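DUF2020 domain-containing protein (Corynebacterium diphtheriae, PDB 3V7B) is of unknown function, a single-chain protein whose family belongs to the Mog1p/PsbP clan and which folds as an antiparallel sheet packed between helices. Local coordinates at residues F53-C58 with T70-H75; A82-V86 with V119-A125; V85-A89 with V126-S130; D93-P97 with G106-G110. One frame throughout, in Å; residues are numbered along the deposited sequence.

Overall arrangement
All four contacts reach the same antiparallel sheet. Interaction 1 is buried and joins strands 57-61 and 69-75, the second and third of the sheet, with backbone bonds, bridging waters and an aromatic ring packed against an arginine and a selenomethionine. Interactions 2 and 3 both seat helix 79-89 on the sheet and share Val-85 and Val-86. They are mainly apolar and partly buried; interaction 2 runs out to a hairpin tip, while interaction 3 lies nearer the centre and adds two tryptophans. Interaction 4 is a surface contact at the edge strand 96-98, held by polar and charged groups. It touches the helix contacts through Val-86 and Gly-106, but lies about 20 Å from interaction 1, centre to centre.

Interaction 1: F53-C58 with T70-H75; sequences FDTPAC and TVMVRH. With EDO (1,2-ethanediol), chain C.
Phe-53 lies against Arg-74 and Met-72, and each meets its ring differently. Arg-74 brings NE to the ring edge, near its plane, 3.6 Å from CD1 of Phe-53. The CB of Arg-74 points away from 53-58, but bends at chi2 (-41°) and chi3 (-59°) fold the chain back. The guanidinium and ring planes are 65° apart, with CE1 of Phe-53 over a guanidinium face. Met-72, a selenomethionine, sets CG over one ring face. Its SE lies 4.6 Å from the ring centroid of Phe-53, an oblique Met-aromatic contact. CB of Thr-55 packs on CB of Val-73 at 3.8 Å.

Between these two segments the strand pairing is one antiparallel hydrogen-bonded pair, Cys-58 with Val-71: Cys-58 N to Val-71 O is 2.9 Å and Val-71 N to Cys-58 O is 2.8 Å. Water 1 donates to Thr-55 O and Val-73 O. Water 2 joins Thr-55 N, Val-73 O and His-75 ND1. Thr-70 OG1 is hydrogen-bonded to O2 of a 1,2-ethanediol, probably from the crystallisation liquor.

Asp-7 pairs with Arg-74 NE, and Cys-58 forms a disulfide with Cys-28. The arginine charge is thus met by an acid while its chain packs on an aromatic ring, and water bridges Thr-55 N and O to Val-73 O where the strands diverge.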
loop_
_atom_site.group_PDB
_atom_site.type_symbol
_atom_site.label_atom_id
_atom_site.label_comp_id
_atom_site.label_asym_id
_atom_site.label_seq_id
_atom_site.Cartn_x
_atom_site.Cartn_y
_atom_site.Cartn_z
ATOM N N PHE A 53 12.268 1.673 -3.160
ATOM C CA PHE A 53 11.270 2.131 -4.151
ATOM C C PHE A 53 11.501 3.605 -4.417
ATOM O O PHE A 53 11.808 4.319 -3.489
ATOM C CB PHE A 53 9.897 1.873 -3.612
ATOM C CG PHE A 53 9.674 0.416 -3.237
ATOM C CD1 PHE A 53 9.263 -0.529 -4.178
ATOM C CD2 PHE A 53 9.940 -0.010 -1.979
ATOM C CE1 PHE A 53 9.095 -1.912 -3.838
ATOM C CE2 PHE A 53 9.761 -1.356 -1.600
ATOM C CZ PHE A 53 9.339 -2.305 -2.527
ATOM N N ASP A 54 11.322 4.040 -5.656
ATOM C CA ASP A 54 11.476 5.487 -5.976
ATOM C C ASP A 54 10.651 6.337 -4.982
ATOM O O ASP A 54 11.149 7.304 -4.386
ATOM C CB ASP A 54 10.999 5.824 -7.390
ATOM C CG ASP A 54 11.753 5.086 -8.502
ATOM O OD1 ASP A 54 12.794 4.443 -8.230
ATOM O OD2 ASP A 54 11.244 5.173 -9.642
ATOM N N THR A 55 9.381 5.959 -4.807
ATOM C CA THR A 55 8.549 6.496 -3.736
ATOM C C THR A 55 8.640 5.533 -2.588
ATOM O O THR A 55 8.197 4.367 -2.723
ATOM C CB THR A 55 7.061 6.656 -4.156
ATOM O OG1 THR A 55 7.000 7.610 -5.223
ATOM C CG2 THR A 55 6.270 7.153 -2.983
ATOM N N PRO A 56 9.208 5.971 -1.454
ATOM C CA PRO A 56 9.360 4.967 -0.390
ATOM C C PRO A 56 8.083 4.318 0.020
ATOM O O PRO A 56 7.075 4.976 0.126
ATOM C CB PRO A 56 9.928 5.786 0.783
ATOM C CG PRO A 56 10.643 6.911 0.129
ATOM C CD PRO A 56 9.665 7.288 -0.970
ATOM N N ALA A 57 8.134 3.018 0.258
ATOM C CA ALA A 57 7.037 2.273 0.842
ATOM C C ALA A 57 6.965 2.626 2.318
ATOM O O ALA A 57 7.994 2.907 2.925
ATOM C CB ALA A 57 7.275 0.808 0.670
ATOM N N CYS A 58 5.759 2.645 2.880
ATOM C CA CYS A 58 5.569 3.052 4.285
ATOM C C CYS A 58 4.852 1.886 4.987
ATOM O O CYS A 58 3.851 1.343 4.505
ATOM C CB CYS A 58 4.741 4.328 4.424
ATOM S SG CYS A 58 5.532 5.777 3.662
ATOM N N THR A 70 0.216 -1.401 5.384
ATOM C CA THR A 70 1.386 -1.291 4.534
ATOM C C THR A 70 0.971 -0.574 3.253
ATOM O O THR A 70 -0.025 -0.961 2.611
ATOM C CB THR A 70 1.905 -2.716 4.173
ATOM O OG1 THR A 70 2.327 -3.423 5.361
ATOM C CG2 THR A 70 3.030 -2.663 3.104
ATOM N N VAL A 71 1.769 0.419 2.834
ATOM C CA VAL A 71 1.445 1.186 1.647
ATOM C C VAL A 71 2.652 1.125 0.746
ATOM O O VAL A 71 3.758 1.473 1.162
ATOM C CB VAL A 71 1.103 2.672 1.948
ATOM C CG1 VAL A 71 0.896 3.470 0.672
ATOM C CG2 VAL A 71 -0.158 2.746 2.870
HETATM N N MSE A 72 2.416 0.622 -0.471
HETATM C CA MSE A 72 3.461 0.444 -1.450
HETATM C C MSE A 72 3.140 1.086 -2.804
HETATM O O MSE A 72 2.101 0.815 -3.416
HETATM C CB MSE A 72 3.821 -1.028 -1.637
HETATM C CG MSE A 72 4.997 -1.253 -2.671
HETATM SE SE MSE A 72 5.464 -3.141 -2.747
HETATM C CE MSE A 72 3.746 -3.717 -3.523
ATOM N N VAL A 73 4.043 1.977 -3.237
ATOM C CA VAL A 73 4.022 2.638 -4.515
ATOM C C VAL A 73 5.079 2.074 -5.479
ATOM O O VAL A 73 6.250 2.024 -5.178
ATOM C CB VAL A 73 4.169 4.176 -4.390
ATOM C CG1 VAL A 73 4.093 4.823 -5.812
ATOM C CG2 VAL A 73 3.016 4.722 -3.516
ATOM N N ARG A 74 4.656 1.579 -6.652
ATOM C CA ARG A 74 5.531 0.902 -7.572
ATOM C C ARG A 74 5.600 1.682 -8.885
ATOM O O ARG A 74 4.602 2.088 -9.425
ATOM C CB ARG A 74 5.036 -0.479 -7.923
ATOM C CG ARG A 74 5.226 -1.564 -6.912
ATOM C CD ARG A 74 6.496 -1.621 -6.188
ATOM N NE ARG A 74 7.659 -1.767 -7.101
ATOM C CZ ARG A 74 8.181 -2.897 -7.540
ATOM N NH1 ARG A 74 7.752 -4.049 -7.104
ATOM N NH2 ARG A 74 9.207 -2.865 -8.384
ATOM N N HIS A 75 6.770 1.949 -9.344
ATOM C CA HIS A 75 6.912 2.484 -10.702
ATOM C C HIS A 75 7.525 1.359 -11.520
ATOM O O HIS A 75 8.738 1.015 -11.401
ATOM C CB HIS A 75 7.772 3.739 -10.708
ATOM C CG HIS A 75 7.098 4.949 -10.117
ATOM N ND1 HIS A 75 6.902 5.099 -8.759
ATOM C CD2 HIS A 75 6.636 6.118 -10.709
ATOM C CE1 HIS A 75 6.288 6.268 -8.526
ATOM N NE2 HIS A 75 6.122 6.900 -9.717
HETATM C C1 EDO C . -1.234 -6.599 7.233
HETATM O O1 EDO C . -0.194 -6.939 8.165
HETATM C C2 EDO C . -0.922 -5.223 6.621
HETATM O O2 EDO C . 0.358 -5.074 5.961
HETATM O O HOH W 1 6.751 2.186 -2.416
HETATM O O HOH W 2 8.108 3.783 -6.444
#

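Interaction 2: A82-V86 with V119-A125; sequences AIRVV and VQKGPVA
Ala-82 sits over the hairpin turn, its CB 3.5 Å from Pro-123 O and 3.6 Å from Gly-122 O. The methyl of Ala-125 faces the same helix. It meets Ala-82 CB at 4.2 Å and also touches CG1 of Val-85 and CG2 of Val-86. One small side chain on the strand therefore takes contacts from three helix residues. Val-86 is the other close point: its CG2 lies 3.5 Å from the carbonyl carbon of Val-119 and 3.7 Å from Gln-120 CB. CG2 is the branch beside the backbone N, while CG1 stands anti to it (chi1 168°) and packs on Gly-106.

The turn is a type II' beta turn from Lys-121 to Val-124. Gly-122 has a positive phi (59°), which suits the second position of a type II' turn and favours glycine, and Lys-121 and Val-124 exchange both backbone hydrogen bonds. This closes the hairpin of strands 114-121 and 124-130. Helical segment 82-86 runs nearly antiparallel to strand segment 119-121, at 170°.

The outer side is more open to solvent: Ile-83 and Gln-120 are partly exposed and cross obliquely, with CG1 of Ile-83 3.8 Å from CD of Gln-120. The Gln-120 chain bends at chi2, and its CG also comes near Val-86 CG2. Pro-123 is exposed, and its CB points away from the helix. Its backbone bonds to Met-76, just before the helix.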
loop_
_atom_site.group_PDB
_atom_site.type_symbol
_atom_site.label_atom_id
_atom_site.label_comp_id
_atom_site.label_asym_id
_atom_site.label_seq_id
_atom_site.Cartn_x
_atom_site.Cartn_y
_atom_site.Cartn_z
ATOM N N ALA A 82 2.838 -3.251 -14.175
ATOM C CA ALA A 82 2.021 -2.648 -13.123
ATOM C C ALA A 82 0.755 -3.465 -12.939
ATOM O O ALA A 82 0.295 -3.647 -11.843
ATOM C CB ALA A 82 1.675 -1.226 -13.388
ATOM N N ILE A 83 0.192 -3.979 -14.018
ATOM C CA ILE A 83 -1.003 -4.852 -13.907
ATOM C C ILE A 83 -0.673 -6.155 -13.202
ATOM O O ILE A 83 -1.484 -6.694 -12.455
ATOM C CB ILE A 83 -1.673 -5.095 -15.323
ATOM C CG1 ILE A 83 -2.257 -3.819 -15.878
ATOM C CG2 ILE A 83 -2.738 -6.175 -15.249
ATOM C CD1 ILE A 83 -2.488 -3.743 -17.417
ATOM N N ARG A 84 0.514 -6.690 -13.427
ATOM C CA ARG A 84 0.942 -7.944 -12.791
ATOM C C ARG A 84 1.005 -7.784 -11.276
ATOM O O ARG A 84 0.560 -8.663 -10.504
ATOM C CB ARG A 84 2.310 -8.307 -13.370
ATOM C CG ARG A 84 2.822 -9.669 -12.961
ATOM C CD ARG A 84 4.168 -9.946 -13.620
ATOM N NE ARG A 84 4.611 -11.271 -13.292
ATOM C CZ ARG A 84 5.851 -11.722 -13.474
ATOM N NH1 ARG A 84 6.800 -10.959 -14.020
ATOM N NH2 ARG A 84 6.127 -12.952 -13.130
ATOM N N VAL A 85 1.520 -6.656 -10.831
ATOM C CA VAL A 85 1.549 -6.274 -9.392
ATOM C C VAL A 85 0.120 -6.243 -8.821
ATOM O O VAL A 85 -0.201 -6.902 -7.827
ATOM C CB VAL A 85 2.184 -4.876 -9.163
ATOM C CG1 VAL A 85 2.100 -4.472 -7.679
ATOM C CG2 VAL A 85 3.667 -4.888 -9.608
ATOM N N VAL A 86 -0.744 -5.506 -9.491
ATOM C CA VAL A 86 -2.088 -5.357 -9.032
ATOM C C VAL A 86 -2.829 -6.726 -8.971
ATOM O O VAL A 86 -3.500 -7.015 -7.998
ATOM C CB VAL A 86 -2.840 -4.316 -9.873
ATOM C CG1 VAL A 86 -4.322 -4.376 -9.570
ATOM C CG2 VAL A 86 -2.319 -2.880 -9.653
ATOM N N VAL A 119 -4.404 -0.749 -7.164
ATOM C CA VAL A 119 -4.784 -0.131 -8.403
ATOM C C VAL A 119 -3.585 0.303 -9.198
ATOM O O VAL A 119 -2.519 0.512 -8.663
ATOM C CB VAL A 119 -5.689 1.108 -8.236
ATOM C CG1 VAL A 119 -7.134 0.682 -7.741
ATOM C CG2 VAL A 119 -4.990 2.143 -7.278
ATOM N N GLN A 120 -3.763 0.331 -10.495
ATOM C CA GLN A 120 -2.726 0.926 -11.370
ATOM C C GLN A 120 -3.286 1.932 -12.346
ATOM O O GLN A 120 -4.463 1.941 -12.688
ATOM C CB GLN A 120 -1.949 -0.161 -12.094
ATOM C CG GLN A 120 -2.694 -1.050 -13.076
ATOM C CD GLN A 120 -3.224 -0.438 -14.342
ATOM O OE1 GLN A 120 -2.591 0.390 -15.058
ATOM N NE2 GLN A 120 -4.387 -0.859 -14.669
ATOM N N LYS A 121 -2.364 2.755 -12.833
ATOM C CA LYS A 121 -2.619 3.821 -13.778
ATOM C C LYS A 121 -1.340 3.836 -14.591
ATOM O O LYS A 121 -0.268 4.167 -14.075
ATOM C CB LYS A 121 -2.837 5.188 -13.108
ATOM C CG LYS A 121 -3.159 6.272 -14.136
ATOM C CD LYS A 121 -3.726 7.580 -13.555
ATOM C CE LYS A 121 -2.669 8.524 -13.021
ATOM N NZ LYS A 121 -3.121 9.970 -13.122
ATOM N N GLY A 122 -1.421 3.419 -15.854
ATOM C CA GLY A 122 -0.206 3.364 -16.663
ATOM C C GLY A 122 0.780 2.414 -15.974
ATOM O O GLY A 122 0.367 1.423 -15.464
ATOM N N PRO A 123 2.063 2.780 -15.868
ATOM C CA PRO A 123 2.998 1.884 -15.252
ATOM C C PRO A 123 3.175 2.054 -13.738
ATOM O O PRO A 123 4.033 1.410 -13.172
ATOM C CB PRO A 123 4.310 2.213 -15.952
ATOM C CG PRO A 123 4.201 3.652 -16.192
ATOM C CD PRO A 123 2.748 3.871 -16.584
ATOM N N VAL A 124 2.341 2.847 -13.115
ATOM C CA VAL A 124 2.397 3.050 -11.675
ATOM C C VAL A 124 1.370 2.188 -10.996
ATOM O O VAL A 124 0.177 2.137 -11.395
ATOM C CB VAL A 124 2.168 4.529 -11.325
ATOM C CG1 VAL A 124 2.222 4.762 -9.799
ATOM C CG2 VAL A 124 3.243 5.344 -12.061
ATOM N N ALA A 125 1.812 1.501 -9.933
ATOM C CA ALA A 125 0.869 0.742 -9.100
ATOM C C ALA A 125 0.925 1.215 -7.623
ATOM O O ALA A 125 1.969 1.576 -7.137
ATOM C CB ALA A 125 1.110 -0.774 -9.222
#

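Interaction 3: V85-A89 with V126-S130; sequences VVDWA and VVVWS
Ala-89 and Val-127 make the close aliphatic contact here, with CB of Ala-89 3.7 Å from CG1 of Val-127. The other branch of Val-127, CG2, meets CG1 of Val-85 at 4.0 Å. Val-85 and Ala-89 are one helical turn apart, and the two methyls of Val-127 fit against them. CG1 of Val-127 stands anti to the backbone N (chi1 178°) and also lies over one face of the Trp-129 ring.

The aromatic contact pairs Trp-88 with Trp-129. Their six-membered rings have centroids 5.9 Å apart and planes at 79°. The arrangement is oblique. CH2 of Trp-88 comes to the edge of Trp-129, near its plane, at 4.0 Å from CZ2. Trp-88 leaves the helix beside the contact, and its ring swings back toward the strand. Phe-12 meets Trp-88 edge-to-face, and Met-72 touches both tryptophans. CB of Ala-89 adds a looser contact with CZ2 of Trp-129.

The polar link runs through water. Water 3 donates to Ala-89 O at 2.6 Å and accepts from Trp-129 NE1 at 3.0 Å. It lies at the indole edge, in its plane. The indole N-H and a carbonyl of the last helical turn are both satisfied.

The axes of helical segment 85-89 and strand segment 126-130 run 16° apart and come within 9.2 Å. Val-127 and Trp-129 face helix 79-89, whereas Val-126 and Val-128 touch helix 135-149. The sheet is thus layered between helices, an alpha-beta-alpha arrangement consistent with the Mog1p/PsbP clan.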
loop_
_atom_site.group_PDB
_atom_site.type_symbol
_atom_site.label_atom_id
_atom_site.label_comp_id
_atom_site.label_asym_id
_atom_site.label_seq_id
_atom_site.Cartn_x
_atom_site.Cartn_y
_atom_site.Cartn_z
ATOM N N VAL A 85 1.520 -6.656 -10.831
ATOM C CA VAL A 85 1.549 -6.274 -9.392
ATOM C C VAL A 85 0.120 -6.243 -8.821
ATOM O O VAL A 85 -0.201 -6.902 -7.827
ATOM C CB VAL A 85 2.184 -4.876 -9.163
ATOM C CG1 VAL A 85 2.100 -4.472 -7.679
ATOM C CG2 VAL A 85 3.667 -4.888 -9.608
ATOM N N VAL A 86 -0.744 -5.506 -9.491
ATOM C CA VAL A 86 -2.088 -5.357 -9.032
ATOM C C VAL A 86 -2.829 -6.726 -8.971
ATOM O O VAL A 86 -3.500 -7.015 -7.998
ATOM C CB VAL A 86 -2.840 -4.316 -9.873
ATOM C CG1 VAL A 86 -4.322 -4.376 -9.570
ATOM C CG2 VAL A 86 -2.319 -2.880 -9.653
ATOM N N ASP A 87 -2.657 -7.567 -10.009
ATOM C CA ASP A 87 -3.285 -8.870 -10.054
ATOM C C ASP A 87 -2.679 -9.797 -9.026
ATOM O O ASP A 87 -3.364 -10.678 -8.492
ATOM C CB ASP A 87 -3.146 -9.493 -11.477
ATOM C CG ASP A 87 -3.977 -8.804 -12.496
ATOM O OD1 ASP A 87 -4.707 -7.818 -12.148
ATOM O OD2 ASP A 87 -3.937 -9.281 -13.671
ATOM N N TRP A 88 -1.412 -9.631 -8.712
ATOM C CA TRP A 88 -0.813 -10.430 -7.625
ATOM C C TRP A 88 -1.385 -10.059 -6.267
ATOM O O TRP A 88 -1.848 -10.955 -5.530
ATOM C CB TRP A 88 0.687 -10.257 -7.684
ATOM C CG TRP A 88 1.433 -10.556 -6.425
ATOM C CD1 TRP A 88 1.729 -11.800 -5.876
ATOM C CD2 TRP A 88 2.019 -9.562 -5.493
ATOM N NE1 TRP A 88 2.422 -11.651 -4.669
ATOM C CE2 TRP A 88 2.641 -10.337 -4.399
ATOM C CE3 TRP A 88 2.099 -8.170 -5.464
ATOM C CZ2 TRP A 88 3.296 -9.717 -3.342
ATOM C CZ3 TRP A 88 2.728 -7.561 -4.390
ATOM C CH2 TRP A 88 3.327 -8.320 -3.362
ATOM N N ALA A 89 -1.478 -8.742 -5.990
ATOM C CA ALA A 89 -1.954 -8.248 -4.689
ATOM C C ALA A 89 -3.463 -8.483 -4.498
ATOM O O ALA A 89 -3.912 -8.751 -3.395
ATOM C CB ALA A 89 -1.648 -6.784 -4.517
ATOM N N VAL A 126 -0.228 1.240 -6.968
ATOM C CA VAL A 126 -0.374 1.606 -5.573
ATOM C C VAL A 126 -1.130 0.453 -4.876
ATOM O O VAL A 126 -2.270 0.122 -5.255
ATOM C CB VAL A 126 -1.121 2.957 -5.403
ATOM C CG1 VAL A 126 -1.443 3.264 -3.934
ATOM C CG2 VAL A 126 -0.341 4.124 -6.036
ATOM N N VAL A 127 -0.527 -0.155 -3.861
ATOM C CA VAL A 127 -1.169 -1.257 -3.115
ATOM C C VAL A 127 -1.176 -0.884 -1.614
ATOM O O VAL A 127 -0.166 -0.461 -1.053
ATOM C CB VAL A 127 -0.378 -2.604 -3.283
ATOM C CG1 VAL A 127 -0.985 -3.742 -2.488
ATOM C CG2 VAL A 127 -0.182 -2.984 -4.778
ATOM N N VAL A 128 -2.286 -1.129 -0.944
ATOM C CA VAL A 128 -2.359 -0.896 0.448
ATOM C C VAL A 128 -2.978 -2.158 1.005
ATOM O O VAL A 128 -3.972 -2.640 0.444
ATOM C CB VAL A 128 -3.254 0.322 0.790
ATOM C CG1 VAL A 128 -3.505 0.473 2.264
ATOM C CG2 VAL A 128 -2.682 1.647 0.270
ATOM N N TRP A 129 -2.338 -2.675 2.052
ATOM C CA TRP A 129 -2.843 -3.777 2.826
ATOM C C TRP A 129 -3.167 -3.202 4.209
ATOM O O TRP A 129 -2.431 -2.346 4.727
ATOM C CB TRP A 129 -1.753 -4.819 2.979
ATOM C CG TRP A 129 -1.422 -5.593 1.748
ATOM C CD1 TRP A 129 -2.053 -6.696 1.250
ATOM C CD2 TRP A 129 -0.301 -5.355 0.873
ATOM N NE1 TRP A 129 -1.396 -7.186 0.156
ATOM C CE2 TRP A 129 -0.335 -6.403 -0.133
ATOM C CE3 TRP A 129 0.737 -4.416 0.848
ATOM C CZ2 TRP A 129 0.618 -6.503 -1.095
ATOM C CZ3 TRP A 129 1.680 -4.488 -0.155
ATOM C CH2 TRP A 129 1.650 -5.480 -1.106
ATOM N N SER A 130 -4.247 -3.674 4.789
ATOM C CA SER A 130 -4.613 -3.353 6.156
ATOM C C SER A 130 -4.884 -4.636 6.928
ATOM O O SER A 130 -5.352 -5.602 6.364
ATOM C CB SER A 130 -5.889 -2.514 6.191
ATOM O OG SER A 130 -6.461 -2.489 7.501
HETATM O O HOH W 3 -2.571 -9.531 -1.259
#

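Interaction 4: D93-P97 with G106-G110; sequences DTTEP and GGRAG
Pro-97 O is gripped by two donors, Arg-108 NE at 3.1 Å and water 4 at 2.8 Å. The bond from NE is bent (141° at the hydrogen), and the oxygen is tilted out of the guanidinium plane. Water 4 also accepts from Arg-108 NH2. It lies at the guanidinium edge, in its plane, so the arginine holds this carbonyl both directly and through water.

Glu-96 comes to the same guanidinium over a face. Its OE2 stands 3.3 Å from NE of Arg-108, and the carboxylate and guanidinium planes are 29° apart. The attraction in this salt bridge is electrostatic: OE2 sits above the flat group, where the N-H bonds do not reach it. Both chains start with CG between the backbone N and the carbonyl carbon and then run extended, on the same side of the sheet.

Beneath them, Glu-96 and Arg-108 form an antiparallel hydrogen-bonded pair. Glu-96 N to Arg-108 O is nearly straight at 2.9 Å. Arg-108 N to Glu-96 O has the same length but is bent to 136°. Glu-96 O also takes a CA-H contact from Gly-107 CA at 3.0 Å.

Near the start of the hairpin Thr-95 packs CG2 on Ala-109 CB at 3.7 Å, while its hydroxyl bonds to Pro-91 O. Arg-108 NH1 pairs with Glu-139. With two acids and a carbonyl around it, Arg-108 probably stays charged; from strand 105-111 it reaches the edge strand 96-98 on one hand and Glu-139 of helix 135-149 on the other.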
loop_
_atom_site.group_PDB
_atom_site.type_symbol
_atom_site.label_atom_id
_atom_site.label_comp_id
_atom_site.label_asym_id
_atom_site.label_seq_id
_atom_site.Cartn_x
_atom_site.Cartn_y
_atom_site.Cartn_z
ATOM N N ASP A 93 -9.974 -13.458 -9.311
ATOM C CA ASP A 93 -11.136 -14.231 -8.838
ATOM C C ASP A 93 -11.501 -14.141 -7.397
ATOM O O ASP A 93 -12.435 -14.840 -6.940
ATOM C CB ASP A 93 -10.958 -15.704 -9.203
ATOM C CG ASP A 93 -9.702 -16.322 -8.620
ATOM O OD1 ASP A 93 -9.180 -15.751 -7.637
ATOM O OD2 ASP A 93 -9.256 -17.363 -9.168
ATOM N N THR A 94 -10.798 -13.316 -6.634
ATOM C CA THR A 94 -11.017 -13.238 -5.205
ATOM C C THR A 94 -11.266 -11.818 -4.736
ATOM O O THR A 94 -11.390 -11.591 -3.555
ATOM C CB THR A 94 -9.825 -13.841 -4.378
ATOM O OG1 THR A 94 -8.584 -13.142 -4.668
ATOM C CG2 THR A 94 -9.685 -15.301 -4.611
ATOM N N THR A 95 -11.290 -10.847 -5.656
ATOM C CA THR A 95 -11.461 -9.491 -5.284
ATOM C C THR A 95 -12.472 -8.848 -6.224
ATOM O O THR A 95 -12.757 -9.401 -7.334
ATOM C CB THR A 95 -10.107 -8.701 -5.322
ATOM O OG1 THR A 95 -9.641 -8.614 -6.669
ATOM C CG2 THR A 95 -9.023 -9.416 -4.367
ATOM N N GLU A 96 -12.953 -7.664 -5.817
ATOM C CA GLU A 96 -13.910 -6.898 -6.607
ATOM C C GLU A 96 -13.238 -5.695 -7.226
ATOM O O GLU A 96 -12.088 -5.326 -6.835
ATOM C CB GLU A 96 -15.172 -6.538 -5.783
ATOM C CG GLU A 96 -14.855 -5.698 -4.572
ATOM C CD GLU A 96 -16.029 -5.194 -3.784
ATOM O OE1 GLU A 96 -17.175 -5.570 -4.051
ATOM O OE2 GLU A 96 -15.768 -4.390 -2.869
ATOM N N PRO A 97 -13.869 -5.119 -8.262
ATOM C CA PRO A 97 -13.157 -4.035 -8.909
ATOM C C PRO A 97 -12.944 -2.860 -7.977
ATOM O O PRO A 97 -13.780 -2.600 -7.125
ATOM C CB PRO A 97 -14.066 -3.630 -10.058
ATOM C CG PRO A 97 -14.898 -4.854 -10.313
ATOM C CD PRO A 97 -15.077 -5.521 -8.998
ATOM N N GLY A 106 -8.042 -1.684 -10.589
ATOM C CA GLY A 106 -7.433 -2.819 -9.957
ATOM C C GLY A 106 -8.521 -3.561 -9.163
ATOM O O GLY A 106 -9.628 -3.683 -9.685
ATOM N N GLY A 107 -8.219 -3.936 -7.930
ATOM C CA GLY A 107 -9.145 -4.758 -7.077
ATOM C C GLY A 107 -9.053 -4.435 -5.592
ATOM O O GLY A 107 -8.091 -3.803 -5.120
ATOM N N ARG A 108 -10.035 -4.918 -4.843
ATOM C CA ARG A 108 -10.149 -4.639 -3.441
ATOM C C ARG A 108 -10.947 -5.790 -2.809
ATOM O O ARG A 108 -11.739 -6.458 -3.498
ATOM C CB ARG A 108 -10.846 -3.287 -3.177
ATOM C CG ARG A 108 -12.198 -3.137 -3.834
ATOM C CD ARG A 108 -12.961 -1.909 -3.393
ATOM N NE ARG A 108 -14.220 -1.830 -4.157
ATOM C CZ ARG A 108 -15.237 -1.006 -3.873
ATOM N NH1 ARG A 108 -15.135 -0.149 -2.855
ATOM N NH2 ARG A 108 -16.354 -1.023 -4.623
ATOM N N ALA A 109 -10.702 -6.033 -1.534
ATOM C CA ALA A 109 -11.302 -7.140 -0.794
ATOM C C ALA A 109 -11.037 -6.856 0.693
ATOM O O ALA A 109 -9.944 -6.297 1.058
ATOM C CB ALA A 109 -10.668 -8.475 -1.169
ATOM N N GLY A 110 -12.029 -7.167 1.533
ATOM C CA GLY A 110 -11.873 -7.048 2.967
ATOM C C GLY A 110 -12.405 -8.342 3.582
ATOM O O GLY A 110 -13.534 -8.684 3.319
HETATM O O HOH W 4 -16.523 -3.067 -6.896
#